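Long-range contact in DUF1611 domain-containing protein (Anabaena variabilis, PDB 2OBN), which is of unknown function but, with a Rossmann-like N-terminal domain and a P-loop NTPase-like C-terminal domain, probably binds a nucleotide: residues C152-K166 and S252-Q265. The protein carries 2 engineered substitutions. Sequence-based numbering, arbitrary orientation.
Sequences CRRVLTVGTDMAIGK and SQPTQLVLVHRAGQ. With PO4 (phosphate ion), chain G.
Val158 and Val260 sit on neighbouring parallel strands, 153-159 and 256-262, in the middle of the P-loop domain's sheet; strand 153-159 runs into the P-loop, where a phosphate ion, probably from the crystallisation liquor, sits as a nucleotide phosphate might. Packing is close here, with both valines buried. Val260 N donates to Val158 O at 2.8 Å, and beta-branched valine suits a strand buried under helices. On one face Val260 fills the floor of the loop, its CG1 4.0 Å from Ile164 CG1 and its CG2 against Lys166 CG; on the other, Val158 CG2 meets Leu259 CD1 beneath helix 279-291. Above this floor the backbone N-H groups of Ile164, Gly165 and Lys166 converge on the phosphate, joined by Lys166 NZ, 2.8 Å from its O4. Gly165, with phi 112°, fits a turn that would jam a side chain against the preceding carbonyl.

At the start of the strands the chain of Arg154 bends before its guanidinium (chi3 -59°), bringing NE (3.0 Å) and NH2 (2.9 Å) side-on to Gln253 O, while Thr255 CG2 lies over one guanidinium face. An alanine here would remove both donors and is likely to leave Gln253 O, just past the end of helix 245-252, without its mates.

Toward solvent, past the strand ends, polar groups take over: Ala163 is exposed, Arg262 and Gln265 partly so. A water links Thr160 OG1, Arg262 N and Gln265 OE1, and Arg262 lays its guanidinium over Ile164, NH2 donating to Ala163 O. Beside them, Gln265 NE2 donates to Asp161 OD2 at 2.8 Å, reaching the carboxylate on its anti side with the oxygen lying in the amide plane.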
ATOM      1  N   CYS B 152       9.050 -22.167  -9.749  1.00 42.04           N
ATOM      2  CA  CYS B 152       8.805 -21.424 -10.968  1.00 41.25           C
ATOM      3  C   CYS B 152       9.529 -20.090 -11.031  1.00 40.53           C
ATOM      4  O   CYS B 152       9.939 -19.541 -10.022  1.00 40.23           O
ATOM      5  CB  CYS B 152       7.312 -21.122 -11.061  1.00 40.79           C
ATOM      6  SG  CYS B 152       6.701 -20.034  -9.750  1.00 44.49           S
ATOM      7  N   ARG B 153       9.699 -19.591 -12.243  1.00 41.12           N
ATOM      8  CA  ARG B 153      10.189 -18.221 -12.432  1.00 41.38           C
ATOM      9  C   ARG B 153       9.007 -17.305 -12.126  1.00 39.90           C
ATOM     10  O   ARG B 153       7.839 -17.684 -12.330  1.00 38.03           O
ATOM     11  CB  ARG B 153      10.701 -17.986 -13.849  1.00 40.55           C
ATOM     12  CG  ARG B 153      12.119 -18.492 -14.087  1.00 43.35           C
ATOM     13  CD  ARG B 153      12.555 -18.156 -15.501  1.00 50.53           C
ATOM     14  NE  ARG B 153      14.011 -18.168 -15.667  1.00 50.67           N
ATOM     15  CZ  ARG B 153      14.750 -19.255 -15.846  1.00 54.01           C
ATOM     16  NH1 ARG B 153      14.203 -20.465 -15.866  1.00 59.70           N
ATOM     17  NH2 ARG B 153      16.060 -19.130 -15.981  1.00 58.74           N
ATOM     18  N   ARG B 154       9.320 -16.126 -11.597  1.00 38.67           N
ATOM     19  CA  ARG B 154       8.325 -15.133 -11.238  1.00 37.89           C
ATOM     20  C   ARG B 154       8.789 -13.797 -11.814  1.00 38.73           C
ATOM     21  O   ARG B 154       9.725 -13.173 -11.311  1.00 39.21           O
ATOM     22  CB  ARG B 154       8.132 -15.092  -9.732  1.00 36.39           C
ATOM     23  CG  ARG B 154       7.695 -16.450  -9.170  1.00 36.95           C
ATOM     24  CD  ARG B 154       7.640 -16.495  -7.688  1.00 35.57           C
ATOM     25  NE  ARG B 154       8.919 -16.190  -7.057  1.00 36.80           N
ATOM     26  CZ  ARG B 154       9.934 -17.037  -6.911  1.00 38.64           C
ATOM     27  NH1 ARG B 154       9.856 -18.285  -7.347  1.00 43.34           N
ATOM     28  NH2 ARG B 154      11.051 -16.621  -6.308  1.00 37.55           N
ATOM     29  N   VAL B 155       8.123 -13.403 -12.898  1.00 39.08           N
ATOM     30  CA  VAL B 155       8.452 -12.220 -13.662  1.00 38.64           C
ATOM     31  C   VAL B 155       7.408 -11.139 -13.447  1.00 38.82           C
ATOM     32  O   VAL B 155       6.224 -11.335 -13.746  1.00 37.73           O
ATOM     33  CB  VAL B 155       8.505 -12.544 -15.182  1.00 39.90           C
ATOM     34  CG1 VAL B 155       9.068 -11.358 -15.973  1.00 36.99           C
ATOM     35  CG2 VAL B 155       9.339 -13.816 -15.438  1.00 41.21           C
ATOM     36  N   LEU B 156       7.869 -10.013 -12.909  1.00 37.26           N
ATOM     37  CA  LEU B 156       7.044  -8.856 -12.667  1.00 37.66           C
ATOM     38  C   LEU B 156       7.395  -7.739 -13.650  1.00 37.71           C
ATOM     39  O   LEU B 156       8.569  -7.394 -13.824  1.00 35.16           O
ATOM     40  CB  LEU B 156       7.286  -8.327 -11.247  1.00 38.24           C
ATOM     41  CG  LEU B 156       6.565  -7.025 -10.867  1.00 39.13           C
ATOM     42  CD1 LEU B 156       5.045  -7.236 -10.925  1.00 38.31           C
ATOM     43  CD2 LEU B 156       7.000  -6.552  -9.477  1.00 38.04           C
ATOM     44  N   THR B 157       6.371  -7.178 -14.288  1.00 37.22           N
ATOM     45  CA  THR B 157       6.557  -6.007 -15.112  1.00 37.00           C
ATOM     46  C   THR B 157       6.489  -4.825 -14.170  1.00 37.14           C
ATOM     47  O   THR B 157       5.653  -4.790 -13.265  1.00 36.34           O
ATOM     48  CB  THR B 157       5.511  -5.878 -16.246  1.00 37.44           C
ATOM     49  OG1 THR B 157       4.226  -6.292 -15.778  1.00 35.59           O
ATOM     50  CG2 THR B 157       5.909  -6.749 -17.423  1.00 35.73           C
ATOM     51  N   VAL B 158       7.428  -3.903 -14.346  1.00 38.31           N
ATOM     52  CA  VAL B 158       7.512  -2.673 -13.558  1.00 37.99           C
ATOM     53  C   VAL B 158       7.540  -1.542 -14.575  1.00 38.28           C
ATOM     54  O   VAL B 158       7.809  -1.801 -15.749  1.00 40.84           O
ATOM     55  CB  VAL B 158       8.739  -2.686 -12.585  1.00 38.46           C
ATOM     56  CG1 VAL B 158       8.567  -3.811 -11.560  1.00 40.18           C
ATOM     57  CG2 VAL B 158      10.060  -2.869 -13.311  1.00 35.10           C
ATOM     58  N   GLY B 159       7.240  -0.306 -14.176  1.00 38.20           N
ATOM     59  CA  GLY B 159       7.222   0.781 -15.154  1.00 38.15           C
ATOM     60  C   GLY B 159       7.734   2.144 -14.742  1.00 38.50           C
ATOM     61  O   GLY B 159       7.852   2.466 -13.553  1.00 37.64           O
ATOM     62  N   THR B 160       8.027   2.959 -15.757  1.00 38.37           N
ATOM     63  CA  THR B 160       8.469   4.356 -15.543  1.00 38.18           C
ATOM     64  C   THR B 160       7.272   5.282 -15.289  1.00 38.78           C
ATOM     65  O   THR B 160       7.461   6.439 -14.937  1.00 40.59           O
ATOM     66  CB  THR B 160       9.294   4.899 -16.719  1.00 34.82           C
ATOM     67  OG1 THR B 160       8.546   4.788 -17.930  1.00 36.82           O
ATOM     68  CG2 THR B 160      10.528   4.137 -16.884  1.00 35.96           C
ATOM     69  N   ASP B 161       6.050   4.764 -15.471  1.00 39.04           N
ATOM     70  CA  ASP B 161       4.816   5.507 -15.231  1.00 40.00           C
ATOM     71  C   ASP B 161       3.682   4.468 -15.274  1.00 41.41           C
ATOM     72  O   ASP B 161       3.918   3.268 -15.460  1.00 39.25           O
ATOM     73  CB  ASP B 161       4.620   6.619 -16.294  1.00 39.37           C
ATOM     74  CG  ASP B 161       3.568   7.684 -15.907  1.00 40.36           C
ATOM     75  OD1 ASP B 161       2.974   7.626 -14.802  1.00 41.40           O
ATOM     76  OD2 ASP B 161       3.328   8.591 -16.743  1.00 37.85           O
HETATM   77  N   MSE B 162       2.461   4.936 -15.059  1.00 42.95           N
HETATM   78  CA  MSE B 162       1.268   4.121 -15.132  1.00 46.03           C
HETATM   79  C   MSE B 162       0.633   4.242 -16.506  1.00 43.49           C
HETATM   80  O   MSE B 162       0.862   5.233 -17.211  1.00 41.75           O
HETATM   81  CB  MSE B 162       0.285   4.593 -14.081  1.00 43.71           C
HETATM   82  CG  MSE B 162       0.763   4.205 -12.701  1.00 51.42           C
HETATM   83 SE   MSE B 162      -0.133   5.064 -11.279  0.75 64.01          SE
HETATM   84  CE  MSE B 162      -1.968   4.744 -11.847  1.00 63.21           C
ATOM     85  N   ALA B 163      -0.168   3.230 -16.860  1.00 41.52           N
ATOM     86  CA  ALA B 163      -0.873   3.176 -18.136  1.00 40.63           C
ATOM     87  C   ALA B 163       0.080   3.263 -19.315  1.00 39.46           C
ATOM     88  O   ALA B 163      -0.128   4.085 -20.185  1.00 39.82           O
ATOM     89  CB  ALA B 163      -1.943   4.278 -18.221  1.00 39.57           C
ATOM     90  N   ILE B 164       1.116   2.414 -19.332  1.00 39.05           N
ATOM     91  CA  ILE B 164       2.111   2.405 -20.419  1.00 38.05           C
ATOM     92  C   ILE B 164       2.274   1.076 -21.137  1.00 38.70           C
ATOM     93  O   ILE B 164       3.076   0.970 -22.079  1.00 40.88           O
ATOM     94  CB  ILE B 164       3.499   2.900 -19.949  1.00 39.78           C
ATOM     95  CG1 ILE B 164       4.037   2.029 -18.809  1.00 36.96           C
ATOM     96  CG2 ILE B 164       3.423   4.394 -19.529  1.00 38.81           C
ATOM     97  CD1 ILE B 164       5.430   2.392 -18.397  1.00 36.30           C
ATOM     98  N   GLY B 165       1.515   0.068 -20.726  1.00 38.35           N
ATOM     99  CA  GLY B 165       1.607  -1.255 -21.347  1.00 38.89           C
ATOM    100  C   GLY B 165       2.173  -2.371 -20.483  1.00 37.63           C
ATOM    101  O   GLY B 165       2.569  -3.398 -21.015  1.00 40.01           O
ATOM    102  N   LYS B 166       2.244  -2.177 -19.169  1.00 37.84           N
ATOM    103  CA  LYS B 166       2.747  -3.228 -18.266  1.00 37.60           C
ATOM    104  C   LYS B 166       1.934  -4.509 -18.403  1.00 37.65           C
ATOM    105  O   LYS B 166       2.515  -5.581 -18.488  1.00 40.08           O
ATOM    106  CB  LYS B 166       2.768  -2.771 -16.801  1.00 38.12           C
ATOM    107  CG  LYS B 166       3.777  -1.651 -16.502  1.00 38.09           C
ATOM    108  CD  LYS B 166       3.892  -1.332 -15.019  1.00 37.18           C
ATOM    109  CE  LYS B 166       2.612  -0.711 -14.424  1.00 35.82           C
ATOM    110  NZ  LYS B 166       2.188   0.496 -15.148  1.00 33.62           N
ATOM    111  N   SER B 252       5.477 -11.168  -4.456  1.00 38.82           N
ATOM    112  CA  SER B 252       5.817 -12.136  -5.494  1.00 37.62           C
ATOM    113  C   SER B 252       7.243 -12.632  -5.445  1.00 38.17           C
ATOM    114  O   SER B 252       7.526 -13.646  -6.062  1.00 39.79           O
ATOM    115  CB  SER B 252       5.546 -11.557  -6.883  1.00 38.14           C
ATOM    116  OG  SER B 252       6.401 -10.466  -7.184  1.00 39.01           O
ATOM    117  N   GLN B 253       8.137 -11.935  -4.738  1.00 39.00           N
ATOM    118  CA  GLN B 253       9.552 -12.340  -4.643  1.00 39.76           C
ATOM    119  C   GLN B 253      10.062 -12.653  -6.055  1.00 40.06           C
ATOM    120  O   GLN B 253      10.539 -13.749  -6.330  1.00 39.13           O
ATOM    121  CB  GLN B 253       9.688 -13.555  -3.718  1.00 38.85           C
ATOM    122  CG  GLN B 253       9.254 -13.288  -2.283  1.00 41.31           C
ATOM    123  CD  GLN B 253      10.278 -12.473  -1.486  1.00 43.59           C
ATOM    124  OE1 GLN B 253      11.355 -12.973  -1.155  1.00 42.27           O
ATOM    125  NE2 GLN B 253       9.922 -11.246  -1.132  1.00 38.08           N
ATOM    126  N   PRO B 254       9.992 -11.665  -6.955  1.00 38.80           N
ATOM    127  CA  PRO B 254      10.276 -11.973  -8.360  1.00 37.86           C
ATOM    128  C   PRO B 254      11.686 -12.479  -8.628  1.00 37.62           C
ATOM    129  O   PRO B 254      12.636 -12.090  -7.936  1.00 37.88           O
ATOM    130  CB  PRO B 254      10.051 -10.622  -9.072  1.00 38.96           C
ATOM    131  CG  PRO B 254      10.157  -9.561  -7.999  1.00 36.87           C
ATOM    132  CD  PRO B 254       9.745 -10.229  -6.720  1.00 39.84           C
ATOM    133  N   THR B 255      11.812 -13.336  -9.639  1.00 37.13           N
ATOM    134  CA  THR B 255      13.126 -13.847 -10.077  1.00 37.01           C
ATOM    135  C   THR B 255      13.727 -12.909 -11.148  1.00 35.79           C
ATOM    136  O   THR B 255      14.943 -12.758 -11.234  1.00 36.99           O
ATOM    137  CB  THR B 255      13.026 -15.302 -10.569  1.00 36.09           C
ATOM    138  OG1 THR B 255      12.000 -15.404 -11.558  1.00 34.89           O
ATOM    139  CG2 THR B 255      12.674 -16.217  -9.417  1.00 34.04           C
ATOM    140  N   GLN B 256      12.872 -12.290 -11.955  1.00 36.06           N
ATOM    141  CA  GLN B 256      13.299 -11.310 -12.968  1.00 37.58           C
ATOM    142  C   GLN B 256      12.278 -10.178 -13.079  1.00 38.46           C
ATOM    143  O   GLN B 256      11.083 -10.371 -12.821  1.00 38.94           O
ATOM    144  CB  GLN B 256      13.438 -11.930 -14.371  1.00 37.71           C
ATOM    145  CG  GLN B 256      14.492 -13.027 -14.559  1.00 37.34           C
ATOM    146  CD  GLN B 256      14.089 -14.371 -13.989  1.00 36.39           C
ATOM    147  OE1 GLN B 256      12.902 -14.681 -13.865  1.00 40.48           O
ATOM    148  NE2 GLN B 256      15.082 -15.180 -13.626  1.00 32.58           N
ATOM    149  N   LEU B 257      12.766  -9.000 -13.459  1.00 38.14           N
ATOM    150  CA  LEU B 257      11.927  -7.838 -13.693  1.00 38.19           C
ATOM    151  C   LEU B 257      12.070  -7.440 -15.152  1.00 38.47           C
ATOM    152  O   LEU B 257      13.135  -7.620 -15.737  1.00 38.33           O
ATOM    153  CB  LEU B 257      12.371  -6.655 -12.826  1.00 37.95           C
ATOM    154  CG  LEU B 257      12.317  -6.855 -11.301  1.00 41.62           C
ATOM    155  CD1 LEU B 257      12.960  -5.677 -10.570  1.00 39.55           C
ATOM    156  CD2 LEU B 257      10.898  -7.094 -10.801  1.00 39.25           C
ATOM    157  N   VAL B 258      10.988  -6.932 -15.735  1.00 38.47           N
ATOM    158  CA  VAL B 258      11.000  -6.371 -17.085  1.00 38.25           C
ATOM    159  C   VAL B 258      10.493  -4.940 -16.921  1.00 38.14           C
ATOM    160  O   VAL B 258       9.393  -4.710 -16.387  1.00 40.35           O
ATOM    161  CB  VAL B 258      10.105  -7.166 -18.063  1.00 39.26           C
ATOM    162  CG1 VAL B 258       9.991  -6.454 -19.409  1.00 38.70           C
ATOM    163  CG2 VAL B 258      10.650  -8.576 -18.248  1.00 39.45           C
ATOM    164  N   LEU B 259      11.314  -3.977 -17.314  1.00 36.62           N
ATOM    165  CA  LEU B 259      10.968  -2.572 -17.169  1.00 37.21           C
ATOM    166  C   LEU B 259      10.237  -2.065 -18.416  1.00 35.93           C
ATOM    167  O   LEU B 259      10.753  -2.171 -19.512  1.00 35.26           O
ATOM    168  CB  LEU B 259      12.236  -1.736 -16.903  1.00 37.25           C
ATOM    169  CG  LEU B 259      12.085  -0.209 -16.755  1.00 38.80           C
ATOM    170  CD1 LEU B 259      11.103   0.155 -15.651  1.00 37.45           C
ATOM    171  CD2 LEU B 259      13.431   0.447 -16.496  1.00 37.22           C
ATOM    172  N   VAL B 260       9.043  -1.511 -18.232  1.00 35.06           N
ATOM    173  CA  VAL B 260       8.264  -0.975 -19.337  1.00 35.29           C
ATOM    174  C   VAL B 260       8.439   0.552 -19.350  1.00 36.32           C
ATOM    175  O   VAL B 260       8.527   1.192 -18.302  1.00 36.43           O
ATOM    176  CB  VAL B 260       6.777  -1.380 -19.233  1.00 34.66           C
ATOM    177  CG1 VAL B 260       6.004  -1.038 -20.530  1.00 35.84           C
ATOM    178  CG2 VAL B 260       6.660  -2.874 -18.918  1.00 35.77           C
ATOM    179  N   HIS B 261       8.525   1.125 -20.547  1.00 37.29           N
ATOM    180  CA  HIS B 261       8.707   2.553 -20.697  1.00 37.38           C
ATOM    181  C   HIS B 261       8.216   3.044 -22.049  1.00 37.72           C
ATOM    182  O   HIS B 261       8.406   2.380 -23.055  1.00 38.67           O
ATOM    183  CB  HIS B 261      10.179   2.880 -20.496  1.00 36.71           C
ATOM    184  CG  HIS B 261      10.550   4.291 -20.837  1.00 35.63           C
ATOM    185  ND1 HIS B 261      10.202   5.373 -20.054  1.00 35.75           N
ATOM    186  CD2 HIS B 261      11.285   4.788 -21.857  1.00 32.49           C
ATOM    187  CE1 HIS B 261      10.700   6.474 -20.586  1.00 35.98           C
ATOM    188  NE2 HIS B 261      11.353   6.144 -21.687  1.00 32.43           N
ATOM    189  N   ARG B 262       7.554   4.201 -22.060  1.00 39.24           N
ATOM    190  CA  ARG B 262       7.094   4.810 -23.308  1.00 39.31           C
ATOM    191  C   ARG B 262       8.223   5.657 -23.869  1.00 39.05           C
ATOM    192  O   ARG B 262       8.680   6.591 -23.218  1.00 38.11           O
ATOM    193  CB  ARG B 262       5.832   5.654 -23.122  1.00 38.99           C
ATOM    194  CG  ARG B 262       5.406   6.376 -24.404  1.00 39.35           C
ATOM    195  CD  ARG B 262       4.143   7.196 -24.228  1.00 42.53           C
ATOM    196  NE  ARG B 262       2.967   6.350 -24.002  1.00 46.78           N
ATOM    197  CZ  ARG B 262       2.254   6.262 -22.881  1.00 49.89           C
ATOM    198  NH1 ARG B 262       2.508   7.002 -21.800  1.00 54.31           N
ATOM    199  NH2 ARG B 262       1.226   5.434 -22.861  1.00 48.78           N
ATOM    200  N   ALA B 263       8.664   5.310 -25.079  1.00 40.12           N
ATOM    201  CA  ALA B 263       9.737   6.016 -25.749  1.00 39.58           C
ATOM    202  C   ALA B 263       9.459   7.517 -25.799  1.00 39.90           C
ATOM    203  O   ALA B 263       8.371   7.949 -26.200  1.00 38.99           O
ATOM    204  CB  ALA B 263       9.926   5.461 -27.172  1.00 39.85           C
ATOM    205  N   GLY B 264      10.442   8.301 -25.348  1.00 39.95           N
ATOM    206  CA  GLY B 264      10.369   9.765 -25.391  1.00 39.20           C
ATOM    207  C   GLY B 264       9.731  10.439 -24.191  1.00 39.81           C
ATOM    208  O   GLY B 264       9.824  11.649 -24.064  1.00 40.43           O
ATOM    209  N   GLN B 265       9.084   9.687 -23.303  1.00 38.79           N
ATOM    210  CA  GLN B 265       8.448  10.318 -22.152  1.00 38.37           C
ATOM    211  C   GLN B 265       9.503  10.735 -21.138  1.00 38.51           C
ATOM    212  O   GLN B 265      10.343   9.924 -20.749  1.00 38.12           O
ATOM    213  CB  GLN B 265       7.438   9.383 -21.509  1.00 38.55           C
ATOM    214  CG  GLN B 265       6.540  10.091 -20.531  1.00 37.17           C
ATOM    215  CD  GLN B 265       5.559   9.166 -19.893  1.00 38.95           C
ATOM    216  OE1 GLN B 265       5.225   8.128 -20.459  1.00 44.93           O
ATOM    217  NE2 GLN B 265       5.081   9.523 -18.701  1.00 36.43           N
TER
HETATM  218  P   PO4 G 349      -0.488  -0.465 -17.634  1.00 27.85           P
HETATM  219  O1  PO4 G 349      -1.352   0.303 -16.652  1.00 27.84           O
HETATM  220  O2  PO4 G 349      -0.561  -1.951 -17.308  1.00 26.33           O
HETATM  221  O3  PO4 G 349      -1.009  -0.305 -19.027  1.00 19.68           O
HETATM  222  O4  PO4 G 349       0.945  -0.021 -17.583  1.00 21.07           O
HETATM  223  O   HOH W   1       6.672   5.827 -19.690  1.00 22.47           O